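Local coordinates for protein beta-fructofuranosidase (Bifidobacterium adolescentis, PDB 6NOB) that probably hydrolyses terminal beta-fructofuranosides such as sucrose, as a member of glycoside hydrolase family 32, at residues D397-D411 / D422-Y436. Residues are numbered along the deposited sequence; the frame is centred on the assembly and turned at random.
Sequences DKQGRFQQVRWYAGD and DVKASDWCDFGTGYY
In R406, CG lies anti to the backbone N (chi1 -168°) and the chain is extended. This carries its guanidinium to one face of the W428 ring. W428 has CG beside its backbone N and anti to the carbonyl carbon (chi1 -58°), which brings the indole between the side chains of Q404 and R406, its edge near V405 O. R406 and W428 form a non-hydrogen-bonded pair in the antiparallel hairpin of strands 405-415 and 418-428. This hairpin lies in the family 32 N-terminal domain, which in this family is a five-bladed beta-propeller. R406 CZ sits 4.3 Å from the centroid of the W428 six-membered ring, a cation-pi contact. The guanidinium stands nearly upright on the indole, with NH1 over the ring centre. On the opposite face, Q404 CB makes a CH-pi contact, 3.5 Å from the same centroid. With an alanine in place of W428, the gap opened between R406 and Q404 would probably leave NH1 without its aromatic partner. R406 NE also gives S426 OG a weak bond; that hydroxyl is further bonded to Q314. W407 lays its indole over the backbone of D427, and C429 SG meets its edge.

Farther along, K424 and A425 both face A409, a classic beta bulge. A409 O accepts from both N atoms, K424 N at 2.8 Å. Past the hairpin, the loop 429-434 leads to strand 435-442. R401 NE forms a salt bridge with D397 OD2 (2.7 Å), and NH1 donates to F431 O in the guanidinium plane. D430 OD1 accepts from G432 N in an Asx turn, while OD2 forms a salt bridge with R476 and a hydrogen bond with S604. Q404 NE2 donates to D430 O at 2.9 Å, in the carbonyl plane.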
# COMPACT_ATOMS: atom_id res chain seq x y z
N ASP A 397 16.41 9.90 6.09
CA ASP A 397 17.78 9.68 5.67
C ASP A 397 18.52 11.01 5.57
O ASP A 397 17.96 12.08 5.79
CB ASP A 397 17.82 8.89 4.35
CG ASP A 397 17.06 9.56 3.22
OD1 ASP A 397 16.80 10.79 3.28
OD2 ASP A 397 16.73 8.86 2.24
N LYS A 398 19.82 10.94 5.24
CA LYS A 398 20.63 12.14 5.09
C LYS A 398 20.00 13.12 4.10
O LYS A 398 20.10 14.34 4.28
CB LYS A 398 22.04 11.77 4.63
CG LYS A 398 22.95 12.95 4.34
CD LYS A 398 24.14 12.53 3.50
N GLN A 399 19.33 12.60 3.07
CA GLN A 399 18.71 13.42 2.05
C GLN A 399 17.38 14.02 2.48
O GLN A 399 16.85 14.88 1.76
CB GLN A 399 18.51 12.60 0.77
CG GLN A 399 19.79 12.13 0.10
CD GLN A 399 20.39 10.91 0.77
OE1 GLN A 399 19.75 10.25 1.58
NE2 GLN A 399 21.64 10.61 0.44
N GLY A 400 16.82 13.59 3.61
CA GLY A 400 15.57 14.12 4.10
C GLY A 400 14.35 13.27 3.84
O GLY A 400 13.24 13.70 4.18
N ARG A 401 14.51 12.08 3.28
CA ARG A 401 13.37 11.23 2.93
C ARG A 401 12.90 10.46 4.16
O ARG A 401 13.68 9.77 4.82
CB ARG A 401 13.75 10.28 1.80
CG ARG A 401 14.06 10.98 0.48
CD ARG A 401 14.65 10.05 -0.57
NE ARG A 401 15.99 9.58 -0.23
CZ ARG A 401 16.89 9.19 -1.13
NH1 ARG A 401 16.60 9.19 -2.42
NH2 ARG A 401 18.09 8.78 -0.73
N PHE A 402 11.61 10.59 4.47
CA PHE A 402 11.03 10.09 5.71
C PHE A 402 10.49 8.68 5.52
O PHE A 402 9.73 8.42 4.59
CB PHE A 402 9.91 11.04 6.16
CG PHE A 402 9.28 10.67 7.48
CD1 PHE A 402 10.03 10.67 8.65
CD2 PHE A 402 7.93 10.37 7.56
CE1 PHE A 402 9.44 10.36 9.87
CE2 PHE A 402 7.33 10.06 8.77
CZ PHE A 402 8.09 10.05 9.93
N GLN A 403 10.90 7.78 6.42
CA GLN A 403 10.40 6.40 6.48
C GLN A 403 10.50 5.71 5.11
O GLN A 403 9.53 5.23 4.53
CB GLN A 403 8.97 6.36 7.02
CG GLN A 403 8.85 6.97 8.43
CD GLN A 403 7.55 6.62 9.15
OE1 GLN A 403 7.45 6.77 10.37
NE2 GLN A 403 6.55 6.17 8.40
N GLN A 404 11.74 5.65 4.62
CA GLN A 404 12.02 4.94 3.38
C GLN A 404 11.94 3.44 3.59
O GLN A 404 12.12 2.93 4.70
CB GLN A 404 13.41 5.32 2.88
CG GLN A 404 13.50 6.71 2.29
CD GLN A 404 12.99 6.76 0.86
OE1 GLN A 404 11.79 6.78 0.62
NE2 GLN A 404 13.92 6.77 -0.09
N VAL A 405 11.64 2.72 2.51
CA VAL A 405 11.58 1.27 2.51
C VAL A 405 12.92 0.74 2.00
O VAL A 405 13.34 1.09 0.89
CB VAL A 405 10.41 0.76 1.66
CG1 VAL A 405 10.48 -0.75 1.50
CG2 VAL A 405 9.09 1.18 2.28
N ARG A 406 13.58 -0.10 2.80
CA ARG A 406 14.90 -0.61 2.48
C ARG A 406 14.83 -2.07 2.07
O ARG A 406 14.06 -2.85 2.64
CB ARG A 406 15.84 -0.46 3.69
CG ARG A 406 17.30 -0.69 3.37
CD ARG A 406 18.21 0.10 4.31
NE ARG A 406 19.56 0.22 3.77
CZ ARG A 406 19.95 1.18 2.94
NH1 ARG A 406 19.09 2.11 2.55
NH2 ARG A 406 21.20 1.21 2.49
N TRP A 407 15.63 -2.45 1.07
CA TRP A 407 15.81 -3.85 0.71
C TRP A 407 17.21 -4.30 1.08
O TRP A 407 18.17 -3.53 1.06
CB TRP A 407 15.55 -4.09 -0.79
CG TRP A 407 16.45 -3.35 -1.75
CD1 TRP A 407 16.16 -2.20 -2.42
CD2 TRP A 407 17.78 -3.73 -2.16
NE1 TRP A 407 17.22 -1.83 -3.21
CE2 TRP A 407 18.22 -2.75 -3.08
CE3 TRP A 407 18.63 -4.79 -1.85
CZ2 TRP A 407 19.48 -2.81 -3.68
CZ3 TRP A 407 19.88 -4.84 -2.45
CH2 TRP A 407 20.29 -3.85 -3.35
N TYR A 408 17.32 -5.58 1.44
CA TYR A 408 18.58 -6.19 1.84
C TYR A 408 18.71 -7.53 1.12
O TYR A 408 17.83 -8.38 1.25
CB TYR A 408 18.65 -6.41 3.36
CG TYR A 408 18.10 -5.28 4.22
CD1 TYR A 408 16.73 -5.08 4.35
CD2 TYR A 408 18.96 -4.44 4.92
CE1 TYR A 408 16.24 -4.06 5.13
CE2 TYR A 408 18.47 -3.42 5.71
CZ TYR A 408 17.11 -3.23 5.82
OH TYR A 408 16.62 -2.22 6.60
N ALA A 409 19.81 -7.71 0.39
CA ALA A 409 20.01 -8.91 -0.42
C ALA A 409 21.25 -9.66 0.06
O ALA A 409 22.27 -9.05 0.38
CB ALA A 409 20.16 -8.56 -1.90
N GLY A 410 21.15 -10.98 0.09
CA GLY A 410 22.27 -11.79 0.54
C GLY A 410 21.92 -13.26 0.59
O GLY A 410 21.01 -13.71 -0.10
N ASP A 411 22.66 -13.99 1.42
CA ASP A 411 22.49 -15.43 1.56
C ASP A 411 21.91 -15.74 2.93
O ASP A 411 22.43 -15.29 3.95
CB ASP A 411 23.82 -16.16 1.38
CG ASP A 411 24.56 -15.72 0.13
OD1 ASP A 411 23.90 -15.44 -0.89
OD2 ASP A 411 25.81 -15.64 0.18
N ASP A 422 22.69 -13.09 5.72
CA ASP A 422 24.02 -12.51 5.55
C ASP A 422 23.91 -11.41 4.49
O ASP A 422 23.91 -11.68 3.29
CB ASP A 422 25.02 -13.58 5.14
CG ASP A 422 26.44 -13.05 5.01
OD1 ASP A 422 26.69 -11.90 5.45
OD2 ASP A 422 27.30 -13.77 4.47
N VAL A 423 23.80 -10.16 4.94
CA VAL A 423 23.57 -9.04 4.04
C VAL A 423 24.82 -8.79 3.20
O VAL A 423 25.90 -8.53 3.75
CB VAL A 423 23.16 -7.78 4.81
CG1 VAL A 423 22.88 -6.64 3.83
CG2 VAL A 423 21.94 -8.06 5.68
N LYS A 424 24.67 -8.86 1.88
CA LYS A 424 25.73 -8.49 0.96
C LYS A 424 25.54 -7.10 0.36
O LYS A 424 26.52 -6.50 -0.10
CB LYS A 424 25.84 -9.50 -0.19
CG LYS A 424 26.07 -10.94 0.26
CD LYS A 424 27.39 -11.11 0.99
CE LYS A 424 27.74 -12.59 1.14
NZ LYS A 424 29.03 -12.79 1.84
N ALA A 425 24.31 -6.58 0.36
CA ALA A 425 24.03 -5.26 -0.20
C ALA A 425 22.70 -4.77 0.35
O ALA A 425 21.84 -5.56 0.74
CB ALA A 425 24.01 -5.29 -1.73
N SER A 426 22.55 -3.45 0.37
CA SER A 426 21.31 -2.82 0.82
C SER A 426 21.16 -1.47 0.14
O SER A 426 22.16 -0.82 -0.20
CB SER A 426 21.29 -2.66 2.34
OG SER A 426 21.67 -1.36 2.74
N ASP A 427 19.92 -1.06 -0.07
CA ASP A 427 19.61 0.24 -0.67
C ASP A 427 18.11 0.48 -0.54
O ASP A 427 17.36 -0.38 -0.05
CB ASP A 427 20.05 0.30 -2.14
CG ASP A 427 20.53 1.68 -2.54
OD1 ASP A 427 19.98 2.67 -2.02
OD2 ASP A 427 21.46 1.76 -3.36
N TRP A 428 17.67 1.65 -1.00
CA TRP A 428 16.26 2.00 -0.98
C TRP A 428 15.52 1.39 -2.17
O TRP A 428 16.07 1.30 -3.27
CB TRP A 428 16.08 3.52 -1.00
CG TRP A 428 16.74 4.27 0.14
CD1 TRP A 428 17.57 5.34 0.03
CD2 TRP A 428 16.61 4.00 1.54
NE1 TRP A 428 17.97 5.76 1.28
CE2 TRP A 428 17.39 4.95 2.22
CE3 TRP A 428 15.91 3.04 2.29
CZ2 TRP A 428 17.50 4.97 3.61
CZ3 TRP A 428 16.01 3.07 3.67
CH2 TRP A 428 16.80 4.03 4.32
N CYS A 429 14.27 1.00 -1.94
CA CYS A 429 13.42 0.51 -3.03
C CYS A 429 12.98 1.64 -3.95
O CYS A 429 12.72 1.40 -5.13
CB CYS A 429 12.18 -0.19 -2.47
SG CYS A 429 12.48 -1.71 -1.54
N ASP A 430 12.87 2.86 -3.43
CA ASP A 430 12.30 3.98 -4.17
C ASP A 430 12.96 5.26 -3.69
O ASP A 430 12.88 5.58 -2.50
CB ASP A 430 10.79 4.04 -3.98
CG ASP A 430 10.11 4.94 -4.99
OD1 ASP A 430 10.28 6.18 -4.90
OD2 ASP A 430 9.40 4.42 -5.87
N PHE A 431 13.61 5.99 -4.60
CA PHE A 431 14.38 7.16 -4.21
C PHE A 431 13.54 8.44 -4.15
O PHE A 431 14.10 9.52 -3.97
CB PHE A 431 15.59 7.34 -5.14
CG PHE A 431 15.26 7.78 -6.55
CD1 PHE A 431 15.08 9.12 -6.86
CD2 PHE A 431 15.19 6.84 -7.57
CE1 PHE A 431 14.79 9.52 -8.16
CE2 PHE A 431 14.91 7.23 -8.88
CZ PHE A 431 14.71 8.57 -9.17
N GLY A 432 12.22 8.33 -4.27
CA GLY A 432 11.35 9.47 -4.05
C GLY A 432 10.94 9.58 -2.59
O GLY A 432 11.78 9.43 -1.70
N THR A 433 9.66 9.82 -2.33
CA THR A 433 9.15 9.82 -0.97
C THR A 433 7.68 9.40 -0.97
O THR A 433 6.94 9.71 -1.90
CB THR A 433 9.31 11.19 -0.29
OG1 THR A 433 8.91 11.08 1.08
CG2 THR A 433 8.47 12.25 -0.99
N GLY A 434 7.29 8.68 0.08
CA GLY A 434 5.91 8.28 0.24
C GLY A 434 5.57 6.92 -0.33
O GLY A 434 4.43 6.46 -0.13
N TYR A 435 6.49 6.28 -1.04
CA TYR A 435 6.31 4.90 -1.46
C TYR A 435 6.54 4.01 -0.24
O TYR A 435 7.67 3.86 0.22
CB TYR A 435 7.28 4.56 -2.60
CG TYR A 435 7.21 3.14 -3.10
CD1 TYR A 435 6.23 2.75 -4.01
CD2 TYR A 435 8.13 2.19 -2.68
CE1 TYR A 435 6.16 1.45 -4.48
CE2 TYR A 435 8.08 0.89 -3.16
CZ TYR A 435 7.09 0.53 -4.05
OH TYR A 435 7.04 -0.77 -4.51
N TYR A 436 5.46 3.46 0.29
CA TYR A 436 5.48 2.89 1.63
C TYR A 436 4.69 1.59 1.68
O TYR A 436 3.90 1.29 0.78
CB TYR A 436 4.91 3.89 2.65
CG TYR A 436 5.30 3.62 4.08
CD1 TYR A 436 6.61 3.83 4.51
CD2 TYR A 436 4.37 3.16 5.01
CE1 TYR A 436 6.97 3.58 5.82
CE2 TYR A 436 4.73 2.92 6.32
CZ TYR A 436 6.03 3.12 6.72
OH TYR A 436 6.39 2.88 8.02
O HOH W 1 20.08 7.49 1.64
O HOH W 2 10.19 12.60 3.08
O HOH W 3 10.34 8.81 1.90
O HOH W 4 8.10 6.36 2.10
O HOH W 5 10.36 4.36 0.47
O HOH W 6 20.78 3.24 0.67